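Long-range contacts in beta-mannosidase (Hypocrea lixii, PDB 4UOJ), which probably hydrolyses beta-linked mannose from the non-reducing ends of oligosaccharides, as a glycoside hydrolase of family 2: residues F597-S602 with L677-M682; V774-K779 with A857-P862; D861-L866 with A879-S884; K874-A879 with G909-V914; L885-T890 with N902-R907. One frame throughout, in Å; residues are numbered along the deposited sequence.

Interaction 1: residues F597-S602 with L677-M682; sequences FISMPS and LFQADM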
# COMPACT_ATOMS: atom_id res chain seq x y z
N PHE A 597 -11.89 6.87 -8.06
CA PHE A 597 -12.31 7.13 -9.44
C PHE A 597 -11.01 7.29 -10.25
O PHE A 597 -10.02 7.82 -9.74
CB PHE A 597 -13.13 8.45 -9.49
CG PHE A 597 -13.96 8.64 -10.73
CD1 PHE A 597 -13.41 9.20 -11.88
CD2 PHE A 597 -15.31 8.27 -10.74
CE1 PHE A 597 -14.19 9.38 -13.02
CE2 PHE A 597 -16.08 8.45 -11.89
CZ PHE A 597 -15.52 8.99 -13.02
N ILE A 598 -11.01 6.82 -11.51
CA ILE A 598 -9.81 6.86 -12.34
C ILE A 598 -9.51 8.24 -12.88
O ILE A 598 -10.43 9.05 -13.05
CB ILE A 598 -9.78 5.79 -13.46
CG1 ILE A 598 -10.85 6.05 -14.55
CG2 ILE A 598 -9.85 4.38 -12.88
CD1 ILE A 598 -10.61 5.29 -15.89
N SER A 599 -8.24 8.48 -13.21
CA SER A 599 -7.81 9.71 -13.87
C SER A 599 -6.64 9.41 -14.78
O SER A 599 -5.94 8.42 -14.58
CB SER A 599 -7.44 10.81 -12.86
OG SER A 599 -6.18 10.58 -12.25
N MET A 600 -6.44 10.26 -15.77
CA MET A 600 -5.33 10.11 -16.70
C MET A 600 -4.01 10.50 -16.04
O MET A 600 -3.98 11.47 -15.28
CB MET A 600 -5.55 11.04 -17.91
CG MET A 600 -6.59 10.53 -18.88
SD MET A 600 -5.89 9.22 -19.88
CE MET A 600 -7.01 9.25 -21.26
N PRO A 601 -2.90 9.83 -16.34
CA PRO A 601 -1.60 10.34 -15.81
C PRO A 601 -1.19 11.56 -16.64
O PRO A 601 -1.80 11.82 -17.69
CB PRO A 601 -0.65 9.17 -16.02
CG PRO A 601 -1.20 8.44 -17.19
CD PRO A 601 -2.70 8.66 -17.21
N SER A 602 -0.17 12.29 -16.20
CA SER A 602 0.36 13.45 -16.96
C SER A 602 0.85 13.06 -18.38
O SER A 602 1.12 11.88 -18.63
CB SER A 602 1.53 14.07 -16.20
OG SER A 602 2.63 13.17 -16.19
N LEU A 677 -8.35 16.88 -11.97
CA LEU A 677 -9.06 17.87 -11.14
C LEU A 677 -10.30 17.23 -10.51
O LEU A 677 -10.52 17.37 -9.32
CB LEU A 677 -9.46 19.15 -11.93
CG LEU A 677 -8.33 20.02 -12.49
CD1 LEU A 677 -8.91 21.19 -13.25
CD2 LEU A 677 -7.40 20.54 -11.39
N PHE A 678 -11.06 16.48 -11.32
CA PHE A 678 -12.25 15.76 -10.87
C PHE A 678 -11.92 14.75 -9.80
O PHE A 678 -12.59 14.71 -8.77
CB PHE A 678 -12.97 15.04 -12.03
CG PHE A 678 -14.17 14.25 -11.56
CD1 PHE A 678 -15.41 14.86 -11.36
CD2 PHE A 678 -14.04 12.91 -11.24
CE1 PHE A 678 -16.49 14.13 -10.88
CE2 PHE A 678 -15.13 12.19 -10.76
CZ PHE A 678 -16.35 12.79 -10.61
N GLN A 679 -10.91 13.89 -10.07
CA GLN A 679 -10.47 12.85 -9.15
C GLN A 679 -10.10 13.46 -7.79
O GLN A 679 -10.62 12.99 -6.76
CB GLN A 679 -9.29 12.08 -9.75
CG GLN A 679 -8.88 10.85 -8.94
CD GLN A 679 -7.47 10.35 -9.19
OE1 GLN A 679 -6.60 11.06 -9.73
NE2 GLN A 679 -7.20 9.12 -8.75
N ALA A 680 -9.27 14.52 -7.79
CA ALA A 680 -8.81 15.22 -6.58
C ALA A 680 -9.97 15.75 -5.72
O ALA A 680 -10.03 15.46 -4.52
CB ALA A 680 -7.86 16.35 -6.95
N ASP A 681 -10.85 16.51 -6.34
CA ASP A 681 -11.98 17.11 -5.70
C ASP A 681 -12.95 16.09 -5.16
O ASP A 681 -13.55 16.28 -4.14
CB ASP A 681 -12.71 18.01 -6.67
CG ASP A 681 -12.13 19.38 -6.74
OD1 ASP A 681 -11.21 19.70 -5.99
OD2 ASP A 681 -12.58 20.16 -7.59
N MET A 682 -13.14 15.02 -5.89
CA MET A 682 -14.00 13.98 -5.43
C MET A 682 -13.52 13.28 -4.16
O MET A 682 -14.28 13.05 -3.27
CB MET A 682 -14.18 12.96 -6.52
CG MET A 682 -15.57 12.40 -6.57
SD MET A 682 -15.59 10.62 -6.53
CE MET A 682 -16.46 10.24 -7.98

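Interaction 2: residues V774-K779 with A857-P862; sequences VDLKGK and AKVSDP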
# COMPACT_ATOMS: atom_id res chain seq x y z
N VAL A 774 -15.09 36.88 -1.95
CA VAL A 774 -14.64 37.79 -2.98
C VAL A 774 -15.18 37.37 -4.32
O VAL A 774 -15.54 36.25 -4.52
CB VAL A 774 -13.10 37.90 -3.04
CG1 VAL A 774 -12.54 38.35 -1.72
CG2 VAL A 774 -12.46 36.60 -3.46
N ASP A 775 -15.27 38.30 -5.24
CA ASP A 775 -15.57 37.95 -6.62
C ASP A 775 -14.32 37.46 -7.32
O ASP A 775 -13.25 37.51 -6.76
CB ASP A 775 -16.29 39.08 -7.37
CG ASP A 775 -15.40 40.25 -7.70
OD1 ASP A 775 -14.18 40.16 -7.73
OD2 ASP A 775 -15.94 41.32 -7.98
N LEU A 776 -14.46 36.99 -8.54
CA LEU A 776 -13.38 36.34 -9.24
C LEU A 776 -12.31 37.28 -9.73
O LEU A 776 -11.32 36.86 -10.26
CB LEU A 776 -13.90 35.41 -10.33
CG LEU A 776 -14.78 34.31 -9.73
CD1 LEU A 776 -15.35 33.40 -10.78
CD2 LEU A 776 -14.07 33.50 -8.68
N LYS A 777 -12.55 38.55 -9.52
CA LYS A 777 -11.53 39.56 -9.73
C LYS A 777 -10.73 39.90 -8.47
O LYS A 777 -9.75 40.58 -8.54
CB LYS A 777 -12.19 40.82 -10.30
CG LYS A 777 -12.32 40.79 -11.80
CD LYS A 777 -10.96 40.60 -12.41
CE LYS A 777 -10.94 40.91 -13.88
NZ LYS A 777 -9.53 41.08 -14.33
N GLY A 778 -11.16 39.39 -7.34
CA GLY A 778 -10.53 39.63 -6.05
C GLY A 778 -11.18 40.70 -5.18
O GLY A 778 -10.80 40.87 -4.03
N LYS A 779 -12.16 41.41 -5.74
CA LYS A 779 -12.88 42.47 -5.04
C LYS A 779 -13.85 41.84 -4.03
O LYS A 779 -14.56 40.89 -4.36
CB LYS A 779 -13.63 43.34 -6.06
CG LYS A 779 -14.39 44.51 -5.47
CD LYS A 779 -14.31 45.72 -6.38
CE LYS A 779 -15.13 46.88 -5.84
NZ LYS A 779 -14.93 48.10 -6.67
N ALA A 857 -17.96 28.76 -13.08
CA ALA A 857 -17.26 29.94 -12.55
C ALA A 857 -16.77 30.85 -13.67
O ALA A 857 -16.05 30.40 -14.57
CB ALA A 857 -16.09 29.50 -11.69
N LYS A 858 -17.16 32.12 -13.60
CA LYS A 858 -16.82 33.13 -14.60
C LYS A 858 -15.36 33.62 -14.42
O LYS A 858 -15.11 34.81 -14.19
CB LYS A 858 -17.86 34.28 -14.53
CG LYS A 858 -18.04 35.11 -15.79
CD LYS A 858 -19.17 36.14 -15.65
CE LYS A 858 -18.87 37.32 -14.71
NZ LYS A 858 -19.71 38.52 -15.00
N VAL A 859 -14.42 32.71 -14.53
CA VAL A 859 -13.02 33.06 -14.44
C VAL A 859 -12.49 33.86 -15.61
O VAL A 859 -12.93 33.73 -16.73
CB VAL A 859 -12.09 31.84 -14.21
CG1 VAL A 859 -12.34 31.23 -12.86
CG2 VAL A 859 -12.20 30.79 -15.28
N SER A 860 -11.54 34.70 -15.31
CA SER A 860 -10.87 35.50 -16.30
C SER A 860 -9.40 35.27 -16.11
O SER A 860 -9.00 34.66 -15.16
CB SER A 860 -11.21 36.98 -16.16
OG SER A 860 -11.58 37.29 -14.85
N ASP A 861 -8.60 35.74 -17.04
CA ASP A 861 -7.19 35.53 -16.98
C ASP A 861 -6.68 36.15 -15.70
O ASP A 861 -6.81 37.35 -15.51
CB ASP A 861 -6.59 36.20 -18.21
CG ASP A 861 -5.12 35.89 -18.43
OD1 ASP A 861 -4.46 35.33 -17.56
OD2 ASP A 861 -4.60 36.25 -19.48
N PRO A 862 -6.09 35.35 -14.83
CA PRO A 862 -5.56 35.89 -13.57
C PRO A 862 -4.22 36.57 -13.75
O PRO A 862 -3.78 37.26 -12.84
CB PRO A 862 -5.47 34.66 -12.67
CG PRO A 862 -5.28 33.52 -13.60
CD PRO A 862 -5.89 33.89 -14.93
O HOH W 1 -10.93 35.25 -12.52
O HOH W 2 -8.64 38.00 -13.68
O HOH W 3 -7.62 39.71 -16.69

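Interaction 3: residues D861-L866 with A879-S884; sequences DPKLHL and ATAGVS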
# COMPACT_ATOMS: atom_id res chain seq x y z
N ASP A 861 -8.60 35.74 -17.04
CA ASP A 861 -7.19 35.53 -16.98
C ASP A 861 -6.68 36.15 -15.70
O ASP A 861 -6.81 37.35 -15.51
CB ASP A 861 -6.59 36.20 -18.21
CG ASP A 861 -5.12 35.89 -18.43
OD1 ASP A 861 -4.46 35.33 -17.56
OD2 ASP A 861 -4.60 36.25 -19.48
N PRO A 862 -6.09 35.35 -14.83
CA PRO A 862 -5.56 35.89 -13.57
C PRO A 862 -4.22 36.57 -13.75
O PRO A 862 -3.78 37.26 -12.84
CB PRO A 862 -5.47 34.66 -12.67
CG PRO A 862 -5.28 33.52 -13.60
CD PRO A 862 -5.89 33.89 -14.93
N LYS A 863 -3.60 36.40 -14.93
CA LYS A 863 -2.30 36.95 -15.29
C LYS A 863 -1.22 36.56 -14.28
O LYS A 863 -0.66 37.39 -13.58
CB LYS A 863 -2.39 38.46 -15.60
CG LYS A 863 -2.77 38.70 -17.04
CD LYS A 863 -3.40 40.05 -17.27
CE LYS A 863 -3.72 40.27 -18.74
NZ LYS A 863 -2.51 40.68 -19.51
N LEU A 864 -0.96 35.25 -14.20
CA LEU A 864 0.00 34.65 -13.27
C LEU A 864 1.45 34.99 -13.62
O LEU A 864 1.85 34.96 -14.78
CB LEU A 864 -0.16 33.11 -13.19
CG LEU A 864 -1.49 32.52 -12.70
CD1 LEU A 864 -1.56 31.02 -12.93
CD2 LEU A 864 -1.71 32.80 -11.23
N HIS A 865 2.23 35.30 -12.58
CA HIS A 865 3.66 35.54 -12.71
C HIS A 865 4.41 34.51 -11.88
O HIS A 865 4.06 34.24 -10.71
CB HIS A 865 4.07 36.97 -12.31
CG HIS A 865 5.53 37.26 -12.53
ND1 HIS A 865 6.42 37.41 -11.49
CD2 HIS A 865 6.23 37.39 -13.69
CE1 HIS A 865 7.61 37.65 -12.01
NE2 HIS A 865 7.53 37.64 -13.34
N LEU A 866 5.40 33.88 -12.50
CA LEU A 866 6.20 32.86 -11.86
C LEU A 866 7.67 33.26 -11.88
O LEU A 866 8.20 33.75 -12.90
CB LEU A 866 6.00 31.52 -12.56
CG LEU A 866 6.70 30.28 -11.98
CD1 LEU A 866 6.05 29.87 -10.67
CD2 LEU A 866 6.69 29.14 -12.97
N ALA A 879 -0.83 36.01 -8.72
CA ALA A 879 -1.94 36.36 -9.57
C ALA A 879 -2.07 37.87 -9.62
O ALA A 879 -2.19 38.54 -8.64
CB ALA A 879 -3.21 35.75 -9.02
N THR A 880 -2.03 38.40 -10.80
CA THR A 880 -1.89 39.79 -11.02
C THR A 880 -3.20 40.49 -11.35
O THR A 880 -3.45 41.56 -10.88
CB THR A 880 -0.77 39.94 -12.06
OG1 THR A 880 0.45 40.13 -11.37
CG2 THR A 880 -1.00 41.03 -13.06
N ALA A 881 -4.02 39.88 -12.16
CA ALA A 881 -5.25 40.51 -12.63
C ALA A 881 -6.49 40.14 -11.85
O ALA A 881 -7.41 40.86 -11.84
CB ALA A 881 -5.44 40.21 -14.10
N GLY A 882 -6.51 38.98 -11.24
CA GLY A 882 -7.69 38.49 -10.52
C GLY A 882 -7.48 37.19 -9.79
O GLY A 882 -6.34 36.79 -9.55
N VAL A 883 -8.58 36.53 -9.41
CA VAL A 883 -8.54 35.26 -8.70
C VAL A 883 -8.14 34.13 -9.65
O VAL A 883 -8.64 34.03 -10.77
CB VAL A 883 -9.86 34.95 -7.95
CG1 VAL A 883 -9.84 33.56 -7.30
CG2 VAL A 883 -10.14 36.02 -6.90
N SER A 884 -7.21 33.29 -9.18
CA SER A 884 -6.75 32.10 -9.89
C SER A 884 -7.24 30.88 -9.11
O SER A 884 -6.96 30.74 -7.93
CB SER A 884 -5.22 32.11 -9.98
OG SER A 884 -4.70 30.89 -10.45

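Interaction 4: residues K874-A879 with G909-V914; sequences KFTVEA and GEKKEV. With CD (cadmium ion), chain B.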
# COMPACT_ATOMS: atom_id res chain seq x y z
N LYS A 874 12.74 28.73 -3.42
CA LYS A 874 11.31 28.96 -3.46
C LYS A 874 10.88 29.57 -4.79
O LYS A 874 11.53 30.46 -5.32
CB LYS A 874 10.86 29.92 -2.32
CG LYS A 874 11.08 29.45 -0.90
CD LYS A 874 10.13 28.32 -0.52
CE LYS A 874 10.19 27.97 0.96
NZ LYS A 874 9.31 28.87 1.72
N PHE A 875 9.73 29.10 -5.28
CA PHE A 875 9.07 29.64 -6.46
C PHE A 875 8.08 30.66 -5.90
O PHE A 875 7.44 30.40 -4.88
CB PHE A 875 8.31 28.55 -7.24
CG PHE A 875 9.16 27.59 -8.02
CD1 PHE A 875 9.54 27.89 -9.32
CD2 PHE A 875 9.58 26.39 -7.48
CE1 PHE A 875 10.36 27.02 -10.05
CE2 PHE A 875 10.38 25.51 -8.20
CZ PHE A 875 10.78 25.84 -9.48
N THR A 876 7.98 31.84 -6.53
CA THR A 876 6.99 32.83 -6.13
C THR A 876 5.91 32.85 -7.21
O THR A 876 6.21 33.00 -8.39
CB THR A 876 7.62 34.20 -5.83
OG1 THR A 876 8.55 34.05 -4.74
CG2 THR A 876 6.56 35.23 -5.45
N VAL A 877 4.67 32.64 -6.78
CA VAL A 877 3.51 32.61 -7.66
C VAL A 877 2.62 33.78 -7.27
O VAL A 877 2.20 33.89 -6.12
CB VAL A 877 2.72 31.27 -7.62
CG1 VAL A 877 1.78 31.19 -8.81
CG2 VAL A 877 3.66 30.07 -7.60
N GLU A 878 2.34 34.63 -8.24
CA GLU A 878 1.45 35.76 -8.03
C GLU A 878 0.42 35.88 -9.14
O GLU A 878 0.77 35.89 -10.31
CB GLU A 878 2.25 37.06 -7.91
CG GLU A 878 1.43 38.26 -7.46
CD GLU A 878 2.15 39.60 -7.48
OE1 GLU A 878 3.32 39.65 -7.96
OE2 GLU A 878 1.54 40.59 -7.03
N ALA A 879 -0.83 36.01 -8.72
CA ALA A 879 -1.94 36.36 -9.57
C ALA A 879 -2.07 37.87 -9.62
O ALA A 879 -2.19 38.54 -8.64
CB ALA A 879 -3.21 35.75 -9.02
N GLY A 909 -2.44 39.93 -5.91
CA GLY A 909 -1.49 40.63 -5.03
C GLY A 909 -0.88 39.78 -3.92
O GLY A 909 0.13 40.18 -3.34
N GLU A 910 -1.49 38.62 -3.62
CA GLU A 910 -1.02 37.67 -2.62
C GLU A 910 0.18 36.95 -3.22
O GLU A 910 0.06 36.29 -4.26
CB GLU A 910 -2.15 36.68 -2.27
CG GLU A 910 -1.73 35.43 -1.50
CD GLU A 910 -2.71 34.25 -1.50
OE1 GLU A 910 -3.83 34.35 -2.07
OE2 GLU A 910 -2.34 33.20 -0.92
N LYS A 911 1.35 37.13 -2.62
CA LYS A 911 2.55 36.49 -3.16
C LYS A 911 2.71 35.19 -2.39
O LYS A 911 2.86 35.19 -1.17
CB LYS A 911 3.80 37.40 -3.08
CG LYS A 911 3.83 38.47 -4.17
CD LYS A 911 5.14 39.23 -4.23
CE LYS A 911 5.00 40.49 -5.06
NZ LYS A 911 6.14 41.42 -4.87
N LYS A 912 2.61 34.09 -3.12
CA LYS A 912 2.66 32.73 -2.61
C LYS A 912 4.04 32.15 -2.90
O LYS A 912 4.49 32.14 -4.03
CB LYS A 912 1.54 31.91 -3.27
CG LYS A 912 1.55 30.40 -3.02
CD LYS A 912 0.67 30.01 -1.85
CE LYS A 912 0.53 28.50 -1.75
NZ LYS A 912 0.03 28.10 -0.41
N GLU A 913 4.71 31.67 -1.85
CA GLU A 913 6.01 31.01 -1.93
C GLU A 913 5.79 29.49 -1.93
O GLU A 913 5.11 28.95 -1.06
CB GLU A 913 6.87 31.42 -0.75
CG GLU A 913 7.56 32.75 -0.93
CD GLU A 913 8.32 33.24 0.27
OE1 GLU A 913 8.75 32.41 1.09
OE2 GLU A 913 8.49 34.47 0.39
N VAL A 914 6.31 28.80 -2.95
CA VAL A 914 6.17 27.34 -3.08
C VAL A 914 7.55 26.70 -3.23
O VAL A 914 8.27 26.94 -4.20
CB VAL A 914 5.22 26.93 -4.23
CG1 VAL A 914 5.08 25.42 -4.30
CG2 VAL A 914 3.84 27.57 -4.10
CD CD B . 10.71 33.44 1.43
O HOH W 4 6.80 27.60 1.10
O HOH W 5 -1.58 36.27 -6.18

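Interaction 5: residues L885-T890 with N902-R907; sequences LYTWLT and NAFVLR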
# COMPACT_ATOMS: atom_id res chain seq x y z
N LEU A 885 -8.01 30.02 -9.77
CA LEU A 885 -8.52 28.79 -9.17
C LEU A 885 -7.70 27.62 -9.70
O LEU A 885 -7.28 27.65 -10.86
CB LEU A 885 -10.02 28.58 -9.48
CG LEU A 885 -11.01 29.68 -9.09
CD1 LEU A 885 -12.41 29.34 -9.59
CD2 LEU A 885 -11.06 29.90 -7.60
N TYR A 886 -7.46 26.61 -8.86
CA TYR A 886 -6.67 25.43 -9.19
C TYR A 886 -5.30 25.81 -9.80
O TYR A 886 -4.92 25.28 -10.84
CB TYR A 886 -7.44 24.42 -10.10
CG TYR A 886 -8.78 23.98 -9.54
CD1 TYR A 886 -9.94 24.69 -9.82
CD2 TYR A 886 -8.89 22.84 -8.76
CE1 TYR A 886 -11.18 24.28 -9.31
CE2 TYR A 886 -10.12 22.43 -8.24
CZ TYR A 886 -11.26 23.16 -8.52
OH TYR A 886 -12.45 22.76 -8.02
N THR A 887 -4.59 26.74 -9.15
CA THR A 887 -3.26 27.18 -9.58
C THR A 887 -2.36 25.95 -9.57
O THR A 887 -2.28 25.24 -8.56
CB THR A 887 -2.74 28.31 -8.69
OG1 THR A 887 -3.78 29.29 -8.54
CG2 THR A 887 -1.48 28.94 -9.26
N TRP A 888 -1.79 25.65 -10.74
CA TRP A 888 -1.05 24.43 -10.94
C TRP A 888 0.36 24.62 -11.45
O TRP A 888 0.56 25.16 -12.54
CB TRP A 888 -1.88 23.46 -11.83
CG TRP A 888 -1.24 22.12 -12.05
CD1 TRP A 888 -0.63 21.68 -13.18
CD2 TRP A 888 -1.16 21.04 -11.10
NE1 TRP A 888 -0.19 20.39 -13.01
CE2 TRP A 888 -0.50 19.97 -11.74
CE3 TRP A 888 -1.60 20.87 -9.77
CZ2 TRP A 888 -0.24 18.77 -11.10
CZ3 TRP A 888 -1.36 19.67 -9.14
CH2 TRP A 888 -0.67 18.64 -9.79
N LEU A 889 1.31 24.09 -10.69
CA LEU A 889 2.72 24.09 -11.04
C LEU A 889 3.11 22.74 -11.62
O LEU A 889 2.81 21.72 -11.02
CB LEU A 889 3.60 24.41 -9.81
CG LEU A 889 3.51 25.82 -9.26
CD1 LEU A 889 3.63 25.81 -7.76
CD2 LEU A 889 4.54 26.73 -9.88
N THR A 890 3.77 22.74 -12.78
CA THR A 890 4.21 21.50 -13.41
C THR A 890 5.72 21.47 -13.48
O THR A 890 6.32 22.36 -14.07
CB THR A 890 3.59 21.35 -14.81
OG1 THR A 890 2.16 21.45 -14.73
CG2 THR A 890 3.96 20.03 -15.46
N ASN A 902 0.16 22.76 -4.13
CA ASN A 902 -0.28 22.83 -5.51
C ASN A 902 -1.81 22.75 -5.55
O ASN A 902 -2.42 22.36 -4.56
CB ASN A 902 0.37 21.74 -6.38
CG ASN A 902 0.86 22.21 -7.74
OD1 ASN A 902 0.56 23.31 -8.19
ND2 ASN A 902 1.62 21.37 -8.41
N ALA A 903 -2.40 23.13 -6.69
CA ALA A 903 -3.86 23.15 -6.90
C ALA A 903 -4.55 23.97 -5.79
O ALA A 903 -5.37 23.47 -5.05
CB ALA A 903 -4.41 21.72 -6.99
N PHE A 904 -4.13 25.24 -5.68
CA PHE A 904 -4.60 26.20 -4.68
C PHE A 904 -5.25 27.44 -5.30
O PHE A 904 -5.09 27.71 -6.48
CB PHE A 904 -3.45 26.62 -3.74
CG PHE A 904 -2.19 27.06 -4.44
CD1 PHE A 904 -2.06 28.35 -4.92
CD2 PHE A 904 -1.12 26.18 -4.62
CE1 PHE A 904 -0.89 28.74 -5.60
CE2 PHE A 904 0.04 26.57 -5.29
CZ PHE A 904 0.15 27.85 -5.79
N VAL A 905 -5.98 28.19 -4.48
CA VAL A 905 -6.61 29.43 -4.85
C VAL A 905 -5.62 30.56 -4.56
O VAL A 905 -4.97 30.55 -3.53
CB VAL A 905 -7.98 29.64 -4.11
CG1 VAL A 905 -8.59 31.00 -4.41
CG2 VAL A 905 -8.97 28.54 -4.48
N LEU A 906 -5.50 31.50 -5.50
CA LEU A 906 -4.68 32.71 -5.37
C LEU A 906 -5.55 33.96 -5.59
O LEU A 906 -6.21 34.07 -6.62
CB LEU A 906 -3.54 32.72 -6.39
CG LEU A 906 -2.16 32.25 -5.96
CD1 LEU A 906 -1.16 32.54 -7.05
CD2 LEU A 906 -1.70 32.95 -4.71
N ARG A 907 -5.51 34.88 -4.63
CA ARG A 907 -6.19 36.17 -4.70
C ARG A 907 -5.17 37.14 -5.28
O ARG A 907 -3.99 36.94 -5.04
CB ARG A 907 -6.62 36.61 -3.30
CG ARG A 907 -7.74 35.77 -2.69
CD ARG A 907 -7.91 36.02 -1.20
NE ARG A 907 -8.46 37.35 -0.96
CZ ARG A 907 -8.80 37.82 0.23
NH1 ARG A 907 -8.67 37.07 1.31
NH2 ARG A 907 -9.31 39.05 0.34

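Interaction 1: residues F597-S602 with L677-M682
The rim of the F678 ring is driven into the face of F597, a T-shaped aromatic pair that seats the loop after strand 591-595 on helix 664-692. F678 CE2 stands 3.5 Å above the F597 ring plane, over its centre, with the planes at 64°. M682 adds its methyl obliquely, CE lying 3.6 Å from F597 CD2. This apolar end is the tightly packed part, and A651 of helix 638-655 covers it further. Beside it comes a polar link. Q679 sends CG away from its backbone N (chi1 -172°) and stays extended, which carries the amide across to the loop. There S599 OG donates to Q679 OE1 at 2.6 Å, approaching from well above the amide plane, while Q679 NE2 is held by A718 O. A leucine in place of Q679 would probably leave both the S599 hydroxyl and the A718 carbonyl without their amide partner. Away from this core the two segments diverge. D681, partly exposed, is turned to another flank of the helix, where its carboxylate meets Y656 and Y886. The loop meanwhile runs on to S602, also partly exposed, whose OG caps T605 N at the start of helix 603-609.

Interaction 2: residues V774-K779 with A857-P862
L776 lays its CD1 methyl on the backbone of an inverse gamma turn centred on K858, joining a beta turn of the mannosidase Ig/CBM-like domain to the loop that leads into strand 864-869 of the Ig-fold domain. CD1 lies 3.6 Å from K858 N and also reaches the A857 methyl, with CB 4.1 Å away. Beside this apolar touch, K777 bends at chi2 and brings CE to 3.8 Å from S860 OG. Water completes the first shell: one molecule bridges L776 O and S860 N, and two others join D861 O to K777 NZ through weak bonds at the lysine end, where NZ is also hydrogen-bonded to A881 O. Further out, the type I turn D775-G778 fixes the direction of L776 and K777. L776 O accepts from V883 N, a backbone bond joins K858 to S818, and D819 takes the L776 N-H. Behind the turn's first residues, D775 OD1 accepts from K777 N at 2.9 Å, an Asx turn, and from K779 N at 3.1 Å, the two donors reaching it from opposite faces of the carboxylate plane.

Interaction 3: residues D861-L866 with A879-S884
L864, with CG opposite its carbonyl carbon (chi1 -62°), and S884, with OG swung away from its backbone N (chi1 170°), meet where the first hairpin of the Ig-fold domain leads into the next strand. L864 CD2 comes within 3.6 Å of S884 OG, whose polar partner is the hydroxyl of T887. P862 packs on the same serine from its ring, CB lying 3.7 Å from S884 CB. The main link is a carbonyl with two donors. A881 N binds P862 O at 2.7 Å from above the carbonyl plane, and T880 N reaches that oxygen at 2.9 Å nearly along the C=O axis. A weak bond from T880 N to K863 O continues the pairing, so one N-H is shared between neighbouring carbonyls. Two grips on P862 O hold the 879-884 loop against the chain entering strand 864-869. On the more exposed side, the K863 chain runs past the A881 methyl, with CD 3.8 Å from A881 CB. The backbone that offers these carbonyls is itself bent by an Asx turn, in which K863 N donates to D861 OD1 at 3.0 Å, meeting it from above the carboxylate plane.

Interaction 4: residues K874-A879 with G909-V914
E913 binds a cadmium ion at one end of this strand pair, with the amino group of K874 close to the same carboxylate. The grip on the metal is uneven, E913 OE1 at 2.2 Å and OE2 at 2.7 Å. The bent K874 chain crosses the glutamate at about a right angle and leaves NZ 3.6 Å from OE1 of E913; a water joins that amino group to E913 O. Behind this site lies a regular antiparallel pairing of strands 874-879 and 911-921 within the four-stranded sheet of the Ig-fold domain. F875 with V914 and V877 with K912 are the hydrogen-bonded pairs, all four bonds nearly straight, such as V914 N to F875 O at 2.7 Å. One face turns V877 and V914 inward, their CG2 methyls 4.3 Å apart. On the other face E878, its chain extended, crosses K911 obliquely: OE1 touches CE at 3.5 Å but stays 4.5 Å from NZ, beyond a salt bridge, and the two probably attract each other only weakly across that gap. A lysine in place of E878 would probably set like charges beside K911 and leave that amine without its nearby carboxylate. The V877 and V914 face is thus apolar apart from K912, whose amine is met by D901 and F904, whereas the face of T876, E878, K911 and E913 is mainly polar and charged, and there a carboxylate can take a metal through both oxygens.

Interaction 5: residues L885-T890 with N902-R907
T887 faces both A903 and F904, with A903 in left-handed backbone angles and one extra residue inserted into the antiparallel pairing. T887 N donates to F904 O at 2.9 Å, while T887 O receives only weak bonds from A903 N and F904 N. The threonine hydroxyl, besides its bond to S884, strengthens the first link: OG1 also donates to F904 O at 2.9 Å, giving that carbonyl two donors. F904 holds CG between its backbone N and carbonyl carbon (chi1 50°), which folds the ring back over T887, whose CB makes a CH-pi contact 4.1 Å from the ring centroid. N902 continues the pairing with its side chain. Its OD1 accepts from L889 N at 2.7 Å on a lone pair, and ND2 donates to L889 O at 2.9 Å within the amide plane, so the carboxamide is fixed against flipping. That amide lies almost parallel to W888, the planes 7° apart, with ND2 3.4 Å above the indole and offset toward its rim. L885 and V905 run side by side at the far end. R735 also binds the carbonyls of N902 and A903; the pairing itself is a G1 beta bulge, here beside edge strand 904-906 of the Ig-like sandwich.

How the interactions relate
From the N terminus, interaction 1 comes first, closing a largely helical loop of 74 residues before the C-terminal beta domains begin. Interaction 2 then closes 77 residues without helix and spans two Ig-like domains; its second segment runs directly into interaction 3, sharing D861 and P862. Interaction 3 closes a hairpin link of only 12 residues and crosses interaction 4: their segments alternate, A879 belongs to both, and strands 864-869 and 874-879 are sheet neighbours. Interaction 5 is nested inside the 29-residue loop closed by interaction 4, and its L906 and L889 pack on V877, K912 and V914, joining the sandwich. Through Y886 and D681 it also reaches interaction 1, linking helix 664-692 to the Ig-fold domain.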